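Local coordinates for glycosyltransferase Gtf1 (Streptococcus pneumoniae, PDB 4PQG), which is a glycosyltransferase of the GT-B class, here modelled with uridine-5'-diphosphate, and also has a domain built on an extended antiparallel beta-sheet, at residues A[144-149]-A[155-160]. Sequence-based numbering, arbitrary orientation.
Sequences LIRKDY and YCSEYF
Leu144 sets its CD2 methyl squarely over the centre of the Phe160 ring, 4.0 Å from the centroid, a CH-pi contact made possible by a CG turned anti to the backbone N (chi1 177°). At Ile145 the backbone takes over: its O accepts a hydrogen bond from Phe160 N. Ile145 and Arg146 together face Tyr138 of the preceding strand, a classic beta bulge. Arg146 then runs alongside Tyr159 on one face of the sheet, its CD 3.5 Å from Tyr159 CE1, before the chain bends at chi3 (101°) and swings the guanidinium onto Asp148. Lys147 and Glu158 form a hydrogen-bonded pair, with Lys147 N to Glu158 O at 2.8 Å and the return bond in place. On the face they share with Tyr149 and Cys156, the extended Lys147 chain lays CG and CE against the CE2–CZ side of Phe160, while a water links its NZ to Glu158 OE1. Asp148 is gripped side-on by Arg146, NE to OD1 and NH2 to OD2, the latter straight and in the guanidinium plane. Ser157 OG donates to the same OD1 at 2.6 Å, from the opposite face of the carboxylate to NE. Tyr149 gives its OH to Glu158 OE1 at 2.5 Å, with ring and carboxylate planes 80° apart; Cys156 SG makes an oblique sulfur-aromatic contact with that ring. Tyr149 O, bonded by Tyr155 N, lies over one face of the Tyr155 ring. Each face of this antiparallel hairpin in the GtfA extended beta-sheet domain thus carries a carboxylate with several partners: Arg154 also pairs with Asp148, and Arg172 with Glu158 OE2. These positive and hydroxyl partners would probably favour the ionised form of both acids.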
loop_
_atom_site.group_PDB
_atom_site.type_symbol
_atom_site.label_atom_id
_atom_site.label_comp_id
_atom_site.label_asym_id
_atom_site.label_seq_id
_atom_site.Cartn_x
_atom_site.Cartn_y
_atom_site.Cartn_z
ATOM N N LEU A 144 3.878 26.787 18.980
ATOM C CA LEU A 144 3.566 26.535 17.585
ATOM C C LEU A 144 2.202 27.129 17.243
ATOM O O LEU A 144 1.206 26.814 17.869
ATOM C CB LEU A 144 3.576 25.039 17.325
ATOM C CG LEU A 144 3.203 24.511 15.943
ATOM C CD1 LEU A 144 4.184 24.977 14.893
ATOM C CD2 LEU A 144 3.204 22.988 16.016
ATOM N N ILE A 145 2.182 27.970 16.222
ATOM C CA ILE A 145 1.027 28.773 15.852
ATOM C C ILE A 145 0.461 28.375 14.477
ATOM O O ILE A 145 -0.727 28.461 14.245
ATOM C CB ILE A 145 1.435 30.278 15.910
ATOM C CG1 ILE A 145 1.624 30.722 17.370
ATOM C CG2 ILE A 145 0.454 31.205 15.198
ATOM C CD1 ILE A 145 0.507 30.278 18.300
ATOM N N ARG A 146 1.318 27.962 13.558
ATOM C CA ARG A 146 0.878 27.639 12.199
ATOM C C ARG A 146 1.868 26.703 11.541
ATOM O O ARG A 146 3.092 26.822 11.745
ATOM C CB ARG A 146 0.715 28.908 11.342
ATOM C CG ARG A 146 -0.078 28.693 10.046
ATOM C CD ARG A 146 -0.310 30.018 9.308
ATOM N NE ARG A 146 0.598 30.250 8.185
ATOM C CZ ARG A 146 0.869 31.444 7.647
ATOM N NH1 ARG A 146 0.338 32.567 8.133
ATOM N NH2 ARG A 146 1.689 31.520 6.613
ATOM N N LYS A 147 1.326 25.760 10.774
ATOM C CA LYS A 147 2.097 24.924 9.867
ATOM C C LYS A 147 1.579 25.090 8.454
ATOM O O LYS A 147 0.368 24.961 8.208
ATOM C CB LYS A 147 1.988 23.442 10.233
ATOM C CG LYS A 147 2.681 23.026 11.507
ATOM C CD LYS A 147 2.791 21.507 11.588
ATOM C CE LYS A 147 3.071 21.049 13.017
ATOM N NZ LYS A 147 3.053 19.557 13.181
ATOM N N ASP A 148 2.493 25.350 7.522
ATOM C CA ASP A 148 2.145 25.455 6.114
ATOM C C ASP A 148 2.732 24.259 5.377
ATOM O O ASP A 148 3.803 23.769 5.748
ATOM C CB ASP A 148 2.723 26.728 5.506
ATOM C CG ASP A 148 2.012 27.995 5.960
ATOM O OD1 ASP A 148 0.930 27.933 6.585
ATOM O OD2 ASP A 148 2.547 29.071 5.657
ATOM N N TYR A 149 2.021 23.812 4.338
ATOM C CA TYR A 149 2.386 22.657 3.523
ATOM C C TYR A 149 2.470 23.067 2.047
ATOM O O TYR A 149 1.559 23.723 1.552
ATOM C CB TYR A 149 1.345 21.557 3.720
ATOM C CG TYR A 149 1.325 21.055 5.148
ATOM C CD1 TYR A 149 2.160 20.008 5.549
ATOM C CD2 TYR A 149 0.517 21.666 6.120
ATOM C CE1 TYR A 149 2.182 19.580 6.877
ATOM C CE2 TYR A 149 0.528 21.231 7.443
ATOM C CZ TYR A 149 1.366 20.189 7.806
ATOM O OH TYR A 149 1.367 19.737 9.099
ATOM N N TYR A 155 -0.511 24.763 -0.231
ATOM C CA TYR A 155 -1.825 24.194 -0.435
ATOM C C TYR A 155 -2.667 24.016 0.852
ATOM O O TYR A 155 -3.878 23.898 0.763
ATOM C CB TYR A 155 -1.727 22.872 -1.217
ATOM C CG TYR A 155 -0.973 21.739 -0.519
ATOM C CD1 TYR A 155 -1.617 20.874 0.386
ATOM C CD2 TYR A 155 0.363 21.502 -0.808
ATOM C CE1 TYR A 155 -0.932 19.822 0.988
ATOM C CE2 TYR A 155 1.062 20.462 -0.206
ATOM C CZ TYR A 155 0.416 19.626 0.686
ATOM O OH TYR A 155 1.145 18.604 1.243
ATOM N N CYS A 156 -2.019 24.005 2.019
ATOM C CA CYS A 156 -2.695 23.818 3.309
ATOM C C CYS A 156 -1.980 24.585 4.431
ATOM O O CYS A 156 -0.731 24.653 4.454
ATOM C CB CYS A 156 -2.765 22.309 3.647
ATOM S SG CYS A 156 -3.428 21.903 5.283
ATOM N N SER A 157 -2.765 25.165 5.348
ATOM C CA SER A 157 -2.259 25.651 6.640
ATOM C C SER A 157 -2.992 24.984 7.808
ATOM O O SER A 157 -4.198 24.734 7.740
ATOM C CB SER A 157 -2.404 27.163 6.787
ATOM O OG SER A 157 -1.541 27.850 5.916
ATOM N N GLU A 158 -2.242 24.686 8.857
ATOM C CA GLU A 158 -2.784 24.227 10.113
ATOM C C GLU A 158 -2.546 25.288 11.170
ATOM O O GLU A 158 -1.445 25.830 11.275
ATOM C CB GLU A 158 -2.124 22.924 10.561
ATOM C CG GLU A 158 -2.482 21.716 9.718
ATOM C CD GLU A 158 -1.800 20.461 10.213
ATOM O OE1 GLU A 158 -0.588 20.511 10.507
ATOM O OE2 GLU A 158 -2.482 19.421 10.297
ATOM N N TYR A 159 -3.575 25.517 11.981
ATOM C CA TYR A 159 -3.565 26.527 13.022
ATOM C C TYR A 159 -3.648 25.856 14.386
ATOM O O TYR A 159 -4.453 24.941 14.581
ATOM C CB TYR A 159 -4.711 27.523 12.820
ATOM C CG TYR A 159 -4.663 28.170 11.450
ATOM C CD1 TYR A 159 -3.826 29.256 11.199
ATOM C CD2 TYR A 159 -5.417 27.658 10.394
ATOM C CE1 TYR A 159 -3.775 29.842 9.935
ATOM C CE2 TYR A 159 -5.368 28.226 9.130
ATOM C CZ TYR A 159 -4.555 29.317 8.910
ATOM O OH TYR A 159 -4.510 29.866 7.660
ATOM N N PHE A 160 -2.777 26.301 15.293
ATOM C CA PHE A 160 -2.621 25.717 16.619
ATOM C C PHE A 160 -2.721 26.780 17.710
ATOM O O PHE A 160 -2.353 27.933 17.497
ATOM C CB PHE A 160 -1.240 25.066 16.766
ATOM C CG PHE A 160 -0.979 23.929 15.821
ATOM C CD1 PHE A 160 -1.060 22.615 16.260
ATOM C CD2 PHE A 160 -0.609 24.172 14.505
ATOM C CE1 PHE A 160 -0.785 21.557 15.399
ATOM C CE2 PHE A 160 -0.339 23.123 13.637
ATOM C CZ PHE A 160 -0.429 21.814 14.084
HETATM O O HOH W 1 0.310 18.760 12.429
#